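Long-range contacts in GDSL-like protein (Roseburia intestinalis L1-82, PDB 6HFZ), which removes acetyl groups from acetylated mannans as a two-domain esterase whose catalytic domain belongs to the GDSL-like (SGNH hydrolase) family: residues Gly156-Leu164 with Glu223-Thr231; Val291-Pro302 with His354-Ser365. All blocks are in the same frame, centred on the assembly; numbering follows the deposited sequence.

Contact 1: residues Gly156-Leu164 with Glu223-Thr231; sequences GRIARHYNL and EPDYPAPLT
His-161 meets the 223-231 segment with both its edge and one face. At the edge, NE2 donates to the backbone O of Ala-228 at 2.8 Å; the bond is almost straight (178° at the hydrogen) and lies in the ring plane. Over the face, CB of Leu-230 sits 3.8 Å from the ring centroid, almost on the ring normal, a CH-pi contact that, with the in-plane bond, probably holds the ring's rotation, while CD1 of the same leucine lies near ND1. The first torsion of -166° swings CG away from the backbone N and carries the ring from the last helical turn to the 223-231 segment. Replacement by alanine is likely to leave the Ala-228 carbonyl without this donor and to open a gap beside Leu-230. Beside the histidine, CG of Pro-227 wedges in, 3.7 Å from CE1 of Tyr-162, and that CE1 also touches CE1 of Tyr-226 at 3.8 Å, the two tyrosine planes inclined by 38°. CG of Pro-224 rests 3.8 Å from ND2 of Asn-163. Ile-158 adds a looser apolar touch on Leu-230.

In the next shell, helix 115-129 holds both partners: Glu-122 bonds the hydroxyl of Tyr-162 and the N of Leu-230, and Arg-126 reaches the same hydroxyl and the O of Pro-227. Asn-163, at positive phi, ends helix 152-161 in a Schellman motif. The contact thus lays an irregular, proline-rich linker, running on from helix 196-215 toward strand 237-241, across the C-terminal end of a surface helix of the SGNH-hydrolase domain.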
loop_
_atom_site.group_PDB
_atom_site.type_symbol
_atom_site.label_atom_id
_atom_site.label_comp_id
_atom_site.label_asym_id
_atom_site.label_seq_id
_atom_site.Cartn_x
_atom_site.Cartn_y
_atom_site.Cartn_z
ATOM N N GLY A 156 13.491 4.158 -4.698
ATOM C CA GLY A 156 14.619 5.022 -4.383
ATOM C C GLY A 156 14.768 6.172 -5.370
ATOM O O GLY A 156 15.260 7.253 -4.988
ATOM N N ARG A 157 14.425 5.936 -6.631
ATOM C CA ARG A 157 14.447 6.992 -7.652
ATOM C C ARG A 157 13.457 8.078 -7.271
ATOM O O ARG A 157 13.731 9.281 -7.477
ATOM C CB ARG A 157 14.118 6.463 -9.043
ATOM C CG ARG A 157 15.199 5.555 -9.599
ATOM C CD ARG A 157 14.739 4.845 -10.864
ATOM N NE ARG A 157 15.857 4.200 -11.544
ATOM C CZ ARG A 157 15.755 3.172 -12.389
ATOM N NH1 ARG A 157 14.571 2.779 -12.829
ATOM N NH2 ARG A 157 16.846 2.511 -12.752
ATOM N N ILE A 158 12.314 7.668 -6.711
ATOM C CA ILE A 158 11.322 8.627 -6.205
ATOM C C ILE A 158 11.832 9.315 -4.941
ATOM O O ILE A 158 11.648 10.534 -4.788
ATOM C CB ILE A 158 9.950 7.951 -5.979
ATOM C CG1 ILE A 158 9.424 7.347 -7.277
ATOM C CG2 ILE A 158 8.963 8.913 -5.334
ATOM C CD1 ILE A 158 9.483 8.276 -8.503
ATOM N N ALA A 159 12.463 8.563 -4.032
ATOM C CA ALA A 159 13.049 9.140 -2.851
ATOM C C ALA A 159 14.004 10.290 -3.215
ATOM O O ALA A 159 13.933 11.345 -2.582
ATOM C CB ALA A 159 13.781 8.093 -2.054
ATOM N N ARG A 160 14.871 10.077 -4.203
ATOM C CA ARG A 160 15.932 11.061 -4.518
ATOM C C ARG A 160 15.278 12.238 -5.265
ATOM O O ARG A 160 15.643 13.423 -5.026
ATOM C CB ARG A 160 17.052 10.360 -5.300
ATOM C CG ARG A 160 17.938 9.463 -4.442
ATOM C CD ARG A 160 19.119 8.877 -5.194
ATOM N NE ARG A 160 18.731 8.103 -6.345
ATOM C CZ ARG A 160 18.454 6.805 -6.317
ATOM N NH1 ARG A 160 18.462 6.121 -5.174
ATOM N NH2 ARG A 160 18.243 6.206 -7.466
ATOM N N HIS A 161 14.276 11.929 -6.101
ATOM C CA HIS A 161 13.566 12.968 -6.908
ATOM C C HIS A 161 12.926 14.008 -5.969
ATOM O O HIS A 161 12.964 15.216 -6.265
ATOM C CB HIS A 161 12.533 12.388 -7.870
ATOM C CG HIS A 161 12.065 13.370 -8.908
ATOM N ND1 HIS A 161 12.905 13.826 -9.892
ATOM C CD2 HIS A 161 10.870 13.985 -9.100
ATOM C CE1 HIS A 161 12.257 14.695 -10.659
ATOM N NE2 HIS A 161 10.991 14.793 -10.213
ATOM N N TYR A 162 12.367 13.567 -4.840
ATOM C CA TYR A 162 11.595 14.480 -3.917
ATOM C C TYR A 162 12.419 14.852 -2.693
ATOM O O TYR A 162 11.874 15.517 -1.821
ATOM C CB TYR A 162 10.237 13.873 -3.538
ATOM C CG TYR A 162 9.358 13.787 -4.753
ATOM C CD1 TYR A 162 8.711 14.923 -5.195
ATOM C CD2 TYR A 162 9.258 12.637 -5.524
ATOM C CE1 TYR A 162 7.955 14.924 -6.353
ATOM C CE2 TYR A 162 8.476 12.619 -6.672
ATOM C CZ TYR A 162 7.831 13.774 -7.092
ATOM O OH TYR A 162 7.103 13.805 -8.259
ATOM N N ASN A 163 13.682 14.381 -2.606
ATOM C CA ASN A 163 14.547 14.633 -1.441
ATOM C C ASN A 163 13.908 14.098 -0.158
ATOM O O ASN A 163 13.896 14.783 0.889
ATOM C CB ASN A 163 14.908 16.117 -1.385
ATOM C CG ASN A 163 15.902 16.470 -2.471
ATOM O OD1 ASN A 163 17.045 16.033 -2.418
ATOM N ND2 ASN A 163 15.489 17.227 -3.474
ATOM N N LEU A 164 13.401 12.850 -0.221
ATOM C CA LEU A 164 12.801 12.227 0.936
ATOM C C LEU A 164 13.776 11.325 1.649
ATOM O O LEU A 164 14.514 10.574 1.017
ATOM C CB LEU A 164 11.563 11.421 0.542
ATOM C CG LEU A 164 10.418 12.220 -0.068
ATOM C CD1 LEU A 164 9.292 11.284 -0.500
ATOM C CD2 LEU A 164 9.902 13.233 0.907
ATOM N N GLU A 223 12.720 23.924 2.518
ATOM C CA GLU A 223 12.357 22.729 1.793
ATOM C C GLU A 223 12.702 22.929 0.319
ATOM O O GLU A 223 12.612 24.043 -0.192
ATOM C CB GLU A 223 10.868 22.534 2.064
ATOM C CG GLU A 223 10.213 21.435 1.281
ATOM C CD GLU A 223 8.991 20.918 2.014
ATOM O OE1 GLU A 223 7.859 21.288 1.608
ATOM O OE2 GLU A 223 9.187 20.167 3.008
ATOM N N PRO A 224 13.099 21.889 -0.452
ATOM C CA PRO A 224 13.364 22.098 -1.866
ATOM C C PRO A 224 12.097 22.527 -2.625
ATOM O O PRO A 224 10.931 22.265 -2.194
ATOM C CB PRO A 224 13.898 20.753 -2.376
ATOM C CG PRO A 224 14.259 19.979 -1.129
ATOM C CD PRO A 224 13.323 20.485 -0.051
ATOM N N ASP A 225 12.310 23.157 -3.776
ATOM C CA ASP A 225 11.222 23.425 -4.681
ATOM C C ASP A 225 10.583 22.092 -5.089
ATOM O O ASP A 225 11.270 21.079 -5.358
ATOM C CB ASP A 225 11.675 24.173 -5.925
ATOM C CG ASP A 225 12.175 25.584 -5.629
ATOM O OD1 ASP A 225 11.697 26.195 -4.646
ATOM O OD2 ASP A 225 13.036 26.051 -6.375
ATOM N N TYR A 226 9.254 22.114 -5.148
ATOM C CA TYR A 226 8.494 20.900 -5.483
ATOM C C TYR A 226 8.622 20.649 -6.966
ATOM O O TYR A 226 8.148 21.463 -7.777
ATOM C CB TYR A 226 7.033 21.060 -5.081
ATOM C CG TYR A 226 6.184 19.842 -5.322
ATOM C CD1 TYR A 226 6.486 18.635 -4.706
ATOM C CD2 TYR A 226 5.023 19.916 -6.074
ATOM C CE1 TYR A 226 5.679 17.521 -4.872
ATOM C CE2 TYR A 226 4.213 18.810 -6.253
ATOM C CZ TYR A 226 4.553 17.600 -5.671
ATOM O OH TYR A 226 3.740 16.513 -5.806
ATOM N N PRO A 227 9.249 19.526 -7.381
ATOM C CA PRO A 227 9.556 19.346 -8.789
ATOM C C PRO A 227 8.407 18.763 -9.623
ATOM O O PRO A 227 7.480 18.120 -9.057
ATOM C CB PRO A 227 10.737 18.383 -8.716
ATOM C CG PRO A 227 10.412 17.493 -7.540
ATOM C CD PRO A 227 9.806 18.445 -6.530
ATOM N N ALA A 228 8.513 18.936 -10.954
ATOM C CA ALA A 228 7.703 18.237 -11.938
ATOM C C ALA A 228 7.903 16.734 -11.767
ATOM O O ALA A 228 8.999 16.315 -11.384
ATOM C CB ALA A 228 8.105 18.657 -13.335
ATOM N N PRO A 229 6.894 15.881 -12.053
ATOM C CA PRO A 229 7.063 14.434 -11.864
ATOM C C PRO A 229 8.144 13.814 -12.754
ATOM O O PRO A 229 8.466 14.318 -13.807
ATOM C CB PRO A 229 5.694 13.817 -12.170
ATOM C CG PRO A 229 4.880 14.935 -12.833
ATOM C CD PRO A 229 5.548 16.249 -12.504
ATOM N N LEU A 230 8.755 12.744 -12.251
ATOM C CA LEU A 230 9.748 11.986 -12.949
ATOM C C LEU A 230 9.099 11.045 -13.981
ATOM O O LEU A 230 9.581 10.908 -15.089
ATOM C CB LEU A 230 10.537 11.220 -11.875
ATOM C CG LEU A 230 11.755 10.465 -12.372
ATOM C CD1 LEU A 230 12.745 11.454 -12.990
ATOM C CD2 LEU A 230 12.395 9.695 -11.228
ATOM N N THR A 231 7.975 10.406 -13.628
ATOM C CA THR A 231 7.219 9.547 -14.521
ATOM C C THR A 231 6.074 10.330 -15.164
ATOM O O THR A 231 5.898 11.519 -14.894
ATOM C CB THR A 231 6.704 8.299 -13.772
ATOM O OG1 THR A 231 5.576 8.695 -12.987
ATOM C CG2 THR A 231 7.774 7.728 -12.860
#

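Contact 2: residues Val291-Pro302 with His354-Ser365; sequences VQYRKSVKLPAP and HENDAVPFYLVS
CB of Tyr-362 lies over the centre of one face of the Arg-294 guanidinium, 3.6 Å above that plane, while at the edge NH2 donates to Pro-360 O (3.0 Å). A bend at chi3 (60°) lays the group against Tyr-362 and Pro-360. The His-354 imidazole carries CB of Pro-300 over one face, and its ND1 donates to OD1 of Asp-357. The Phe-361 ring has Pro-302 O at its edge and a water over its centre; the Tyr-293 ring is nearly parallel (12°) but slid aside.

That water joins Arg-294 O to Tyr-362 N, and a second links Arg-294 NE to Pro-360 O. The antiparallel strands contain a classic beta bulge: Val-364 and Ser-365 both face Gln-292, whose O accepts 2.9 Å from Val-364 N and only weakly from Ser-365 N. OG of Ser-365 closes on Gln-292 OE1 at 2.7 Å, on a lone pair in the carbonyl plane. Ala-358 N donates to Pro-300 O at 2.8 Å, beside the cis peptide preceding that proline.

Val-359 O stays buried without a partner. Arg-294 divides its charge among Pro-360 O, the Phe-267 ring (cation-pi) and, by salt bridge, a sulfonate probably from the crystallisation liquor; it could probably accept an anion here.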
loop_
_atom_site.group_PDB
_atom_site.type_symbol
_atom_site.label_atom_id
_atom_site.label_comp_id
_atom_site.label_asym_id
_atom_site.label_seq_id
_atom_site.Cartn_x
_atom_site.Cartn_y
_atom_site.Cartn_z
ATOM N N VAL A 291 -9.041 -3.026 -11.649
ATOM C CA VAL A 291 -10.171 -3.661 -10.954
ATOM C C VAL A 291 -9.664 -4.431 -9.738
ATOM O O VAL A 291 -8.635 -5.122 -9.797
ATOM C CB VAL A 291 -10.925 -4.574 -11.929
ATOM C CG1 VAL A 291 -10.029 -5.677 -12.482
ATOM C CG2 VAL A 291 -12.147 -5.213 -11.289
ATOM N N GLN A 292 -10.410 -4.309 -8.626
ATOM C CA GLN A 292 -10.109 -5.034 -7.422
ATOM C C GLN A 292 -11.172 -6.111 -7.179
ATOM O O GLN A 292 -12.354 -5.827 -7.295
ATOM C CB GLN A 292 -10.119 -4.101 -6.217
ATOM C CG GLN A 292 -8.915 -3.183 -6.099
ATOM C CD GLN A 292 -9.022 -2.477 -4.762
ATOM O OE1 GLN A 292 -9.968 -1.710 -4.543
ATOM N NE2 GLN A 292 -8.101 -2.784 -3.855
ATOM N N TYR A 293 -10.748 -7.314 -6.783
ATOM C CA TYR A 293 -11.659 -8.435 -6.582
ATOM C C TYR A 293 -11.006 -9.489 -5.689
ATOM O O TYR A 293 -9.780 -9.509 -5.554
ATOM C CB TYR A 293 -12.064 -9.100 -7.916
ATOM C CG TYR A 293 -10.915 -9.669 -8.742
ATOM C CD1 TYR A 293 -10.076 -8.847 -9.500
ATOM C CD2 TYR A 293 -10.674 -11.036 -8.793
ATOM C CE1 TYR A 293 -9.039 -9.368 -10.278
ATOM C CE2 TYR A 293 -9.627 -11.567 -9.546
ATOM C CZ TYR A 293 -8.805 -10.734 -10.286
ATOM O OH TYR A 293 -7.806 -11.263 -11.077
ATOM N N ARG A 294 -11.834 -10.382 -5.127
ATOM C CA ARG A 294 -11.302 -11.388 -4.248
ATOM C C ARG A 294 -10.753 -12.579 -5.042
ATOM O O ARG A 294 -11.412 -13.106 -5.943
ATOM C CB ARG A 294 -12.371 -11.897 -3.279
ATOM C CG ARG A 294 -11.915 -13.044 -2.376
ATOM C CD ARG A 294 -12.962 -13.264 -1.283
ATOM N NE ARG A 294 -14.296 -13.611 -1.767
ATOM C CZ ARG A 294 -15.425 -13.331 -1.134
ATOM N NH1 ARG A 294 -15.403 -12.671 0.020
ATOM N NH2 ARG A 294 -16.598 -13.618 -1.683
ATOM N N LYS A 295 -9.571 -13.058 -4.620
ATOM C CA LYS A 295 -9.071 -14.364 -4.955
ATOM C C LYS A 295 -9.139 -15.200 -3.665
ATOM O O LYS A 295 -8.511 -14.868 -2.654
ATOM C CB LYS A 295 -7.650 -14.279 -5.523
ATOM C CG LYS A 295 -7.553 -13.863 -6.979
ATOM C CD LYS A 295 -6.166 -13.933 -7.534
ATOM C CE LYS A 295 -6.138 -13.574 -9.001
ATOM N NZ LYS A 295 -4.775 -13.221 -9.471
ATOM N N SER A 296 -9.955 -16.258 -3.711
ATOM C CA SER A 296 -10.415 -17.010 -2.564
ATOM C C SER A 296 -9.590 -18.291 -2.404
ATOM O O SER A 296 -9.330 -18.995 -3.356
ATOM C CB SER A 296 -11.899 -17.318 -2.698
ATOM O OG SER A 296 -12.296 -18.260 -1.701
ATOM N N VAL A 297 -9.161 -18.591 -1.182
ATOM C CA VAL A 297 -8.542 -19.888 -0.915
ATOM C C VAL A 297 -9.613 -20.932 -0.583
ATOM O O VAL A 297 -9.286 -22.135 -0.436
ATOM C CB VAL A 297 -7.514 -19.801 0.220
ATOM C CG1 VAL A 297 -6.270 -19.038 -0.261
ATOM C CG2 VAL A 297 -8.114 -19.197 1.481
ATOM N N LYS A 298 -10.850 -20.479 -0.406
ATOM C CA LYS A 298 -12.012 -21.370 -0.267
ATOM C C LYS A 298 -12.529 -21.676 -1.669
ATOM O O LYS A 298 -13.028 -20.770 -2.325
ATOM C CB LYS A 298 -13.092 -20.704 0.585
ATOM C CG LYS A 298 -12.742 -20.574 2.059
ATOM C CD LYS A 298 -13.873 -20.018 2.890
ATOM C CE LYS A 298 -13.381 -19.225 4.087
ATOM N NZ LYS A 298 -14.446 -19.076 5.108
ATOM N N LEU A 299 -12.349 -22.931 -2.115
ATOM C CA LEU A 299 -12.505 -23.346 -3.488
ATOM C C LEU A 299 -13.678 -24.325 -3.606
ATOM O O LEU A 299 -14.004 -25.019 -2.634
ATOM C CB LEU A 299 -11.229 -24.076 -3.921
ATOM C CG LEU A 299 -9.930 -23.273 -4.053
ATOM C CD1 LEU A 299 -8.866 -24.139 -4.718
ATOM C CD2 LEU A 299 -10.144 -21.986 -4.845
ATOM N N PRO A 300 -14.283 -24.431 -4.794
ATOM C CA PRO A 300 -14.044 -23.580 -5.942
ATOM C C PRO A 300 -14.802 -22.250 -5.818
ATOM O O PRO A 300 -15.607 -22.060 -4.916
ATOM C CB PRO A 300 -14.538 -24.395 -7.145
ATOM C CG PRO A 300 -15.645 -25.256 -6.596
ATOM C CD PRO A 300 -15.467 -25.270 -5.088
ATOM N N ALA A 301 -14.514 -21.336 -6.753
ATOM C CA ALA A 301 -15.120 -20.018 -6.825
ATOM C C ALA A 301 -15.366 -19.642 -8.291
ATOM O O ALA A 301 -14.858 -20.293 -9.213
ATOM C CB ALA A 301 -14.215 -19.021 -6.148
ATOM N N PRO A 302 -16.194 -18.617 -8.547
ATOM C CA PRO A 302 -16.539 -18.215 -9.901
ATOM C C PRO A 302 -15.393 -17.527 -10.636
ATOM O O PRO A 302 -14.372 -17.155 -10.016
ATOM C CB PRO A 302 -17.650 -17.185 -9.718
ATOM C CG PRO A 302 -18.214 -17.495 -8.380
ATOM C CD PRO A 302 -16.993 -17.870 -7.570
ATOM N N HIS A 354 -19.787 -22.950 -10.409
ATOM C CA HIS A 354 -19.741 -24.323 -10.038
ATOM C C HIS A 354 -20.836 -24.586 -9.013
ATOM O O HIS A 354 -21.094 -23.746 -8.151
ATOM C CB HIS A 354 -18.359 -24.731 -9.497
ATOM C CG HIS A 354 -17.221 -24.234 -10.321
ATOM N ND1 HIS A 354 -16.702 -22.965 -10.157
ATOM C CD2 HIS A 354 -16.513 -24.818 -11.310
ATOM C CE1 HIS A 354 -15.693 -22.803 -10.993
ATOM N NE2 HIS A 354 -15.559 -23.921 -11.710
ATOM N N GLU A 355 -21.467 -25.767 -9.122
ATOM C CA GLU A 355 -22.584 -26.113 -8.251
ATOM C C GLU A 355 -22.145 -25.970 -6.786
ATOM O O GLU A 355 -22.898 -25.481 -5.933
ATOM C CB GLU A 355 -23.069 -27.529 -8.579
ATOM C CG GLU A 355 -24.577 -27.631 -8.714
ATOM C CD GLU A 355 -25.364 -27.209 -7.484
ATOM O OE1 GLU A 355 -26.422 -26.570 -7.664
ATOM O OE2 GLU A 355 -24.921 -27.521 -6.352
ATOM N N ASN A 356 -20.895 -26.358 -6.525
ATOM C CA ASN A 356 -20.322 -26.411 -5.183
ATOM C C ASN A 356 -19.463 -25.163 -4.867
ATOM O O ASN A 356 -18.532 -25.260 -4.083
ATOM C CB ASN A 356 -19.490 -27.690 -5.020
ATOM C CG ASN A 356 -18.355 -27.840 -6.017
ATOM O OD1 ASN A 356 -18.451 -27.400 -7.166
ATOM N ND2 ASN A 356 -17.278 -28.486 -5.591
ATOM N N ASP A 357 -19.738 -24.000 -5.468
ATOM C CA ASP A 357 -18.894 -22.804 -5.206
ATOM C C ASP A 357 -18.945 -22.480 -3.708
ATOM O O ASP A 357 -20.022 -22.421 -3.132
ATOM C CB ASP A 357 -19.337 -21.598 -6.047
ATOM C CG ASP A 357 -18.695 -21.553 -7.428
ATOM O OD1 ASP A 357 -17.611 -22.157 -7.610
ATOM O OD2 ASP A 357 -19.283 -20.943 -8.323
ATOM N N ALA A 358 -17.769 -22.288 -3.092
ATOM C CA ALA A 358 -17.640 -22.049 -1.613
ATOM C C ALA A 358 -18.048 -20.616 -1.258
ATOM O O ALA A 358 -18.498 -20.301 -0.141
ATOM C CB ALA A 358 -16.214 -22.330 -1.194
ATOM N N VAL A 359 -17.824 -19.715 -2.217
ATOM C CA VAL A 359 -18.048 -18.299 -2.038
ATOM C C VAL A 359 -18.549 -17.722 -3.360
ATOM O O VAL A 359 -18.259 -18.229 -4.445
ATOM C CB VAL A 359 -16.755 -17.551 -1.632
ATOM C CG1 VAL A 359 -16.211 -17.985 -0.279
ATOM C CG2 VAL A 359 -15.678 -17.645 -2.702
ATOM N N PRO A 360 -19.260 -16.595 -3.290
ATOM C CA PRO A 360 -19.602 -15.829 -4.481
ATOM C C PRO A 360 -18.363 -15.058 -4.957
ATOM O O PRO A 360 -17.362 -14.970 -4.243
ATOM C CB PRO A 360 -20.652 -14.839 -4.000
ATOM C CG PRO A 360 -20.312 -14.643 -2.543
ATOM C CD PRO A 360 -19.770 -15.971 -2.062
ATOM N N PHE A 361 -18.442 -14.528 -6.182
ATOM C CA PHE A 361 -17.435 -13.593 -6.665
ATOM C C PHE A 361 -17.617 -12.270 -5.893
ATOM O O PHE A 361 -18.733 -11.842 -5.710
ATOM C CB PHE A 361 -17.600 -13.418 -8.176
ATOM C CG PHE A 361 -16.470 -12.667 -8.823
ATOM C CD1 PHE A 361 -16.434 -11.279 -8.797
ATOM C CD2 PHE A 361 -15.418 -13.358 -9.414
ATOM C CE1 PHE A 361 -15.367 -10.597 -9.381
ATOM C CE2 PHE A 361 -14.315 -12.672 -9.909
ATOM C CZ PHE A 361 -14.316 -11.295 -9.932
ATOM N N TYR A 362 -16.520 -11.646 -5.424
ATOM C CA TYR A 362 -16.592 -10.319 -4.752
ATOM C C TYR A 362 -15.845 -9.288 -5.616
ATOM O O TYR A 362 -14.622 -9.309 -5.688
ATOM C CB TYR A 362 -16.035 -10.366 -3.315
ATOM C CG TYR A 362 -16.550 -9.205 -2.481
ATOM C CD1 TYR A 362 -16.132 -7.914 -2.724
ATOM C CD2 TYR A 362 -17.506 -9.401 -1.482
ATOM C CE1 TYR A 362 -16.664 -6.839 -2.015
ATOM C CE2 TYR A 362 -18.001 -8.353 -0.718
ATOM C CZ TYR A 362 -17.602 -7.065 -1.011
ATOM O OH TYR A 362 -18.141 -6.022 -0.306
ATOM N N LEU A 363 -16.596 -8.361 -6.203
ATOM C CA LEU A 363 -16.051 -7.207 -6.928
ATOM C C LEU A 363 -15.921 -6.041 -5.936
ATOM O O LEU A 363 -16.904 -5.502 -5.429
ATOM C CB LEU A 363 -16.992 -6.896 -8.099
ATOM C CG LEU A 363 -16.599 -5.706 -8.961
ATOM C CD1 LEU A 363 -15.237 -5.921 -9.652
ATOM C CD2 LEU A 363 -17.664 -5.422 -10.012
ATOM N N VAL A 364 -14.670 -5.678 -5.592
ATOM C CA VAL A 364 -14.444 -4.699 -4.558
ATOM C C VAL A 364 -14.561 -3.280 -5.144
ATOM O O VAL A 364 -15.211 -2.398 -4.585
ATOM C CB VAL A 364 -13.087 -4.916 -3.867
ATOM C CG1 VAL A 364 -12.773 -3.782 -2.880
ATOM C CG2 VAL A 364 -12.994 -6.302 -3.222
ATOM N N SER A 365 -13.923 -3.001 -6.289
ATOM C CA SER A 365 -13.925 -1.673 -6.847
ATOM C C SER A 365 -13.496 -1.728 -8.309
ATOM O O SER A 365 -12.827 -2.671 -8.707
ATOM C CB SER A 365 -12.985 -0.703 -6.117
ATOM O OG SER A 365 -11.600 -0.893 -6.510
HETATM O O HOH W 1 -14.092 -12.810 -6.332
HETATM O O HOH W 2 -14.535 -14.821 -4.286
#

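From the N terminus the chain first builds the GDSL-like domain, where helix 152-161 supplies the opening segment of contact 1. Fifty-eight intervening residues, rich in helix and including helix 196-215, pass before 223-231 returns to that helix end and closes the loop. Strand 237-241 then leads into the beta domain. There contact 2 opens at 291-302 and closes at 354-365, after 51 residues with much strand and no helix. The two loops are in series, neither nested nor crossed. Contact 1 ties the segment leading out of the GDSL-like domain to the end of helix 152-161, contact 2 joins neighbouring strands and their loops; their centres lie 40 Å apart, on opposite sides of the chain's centre.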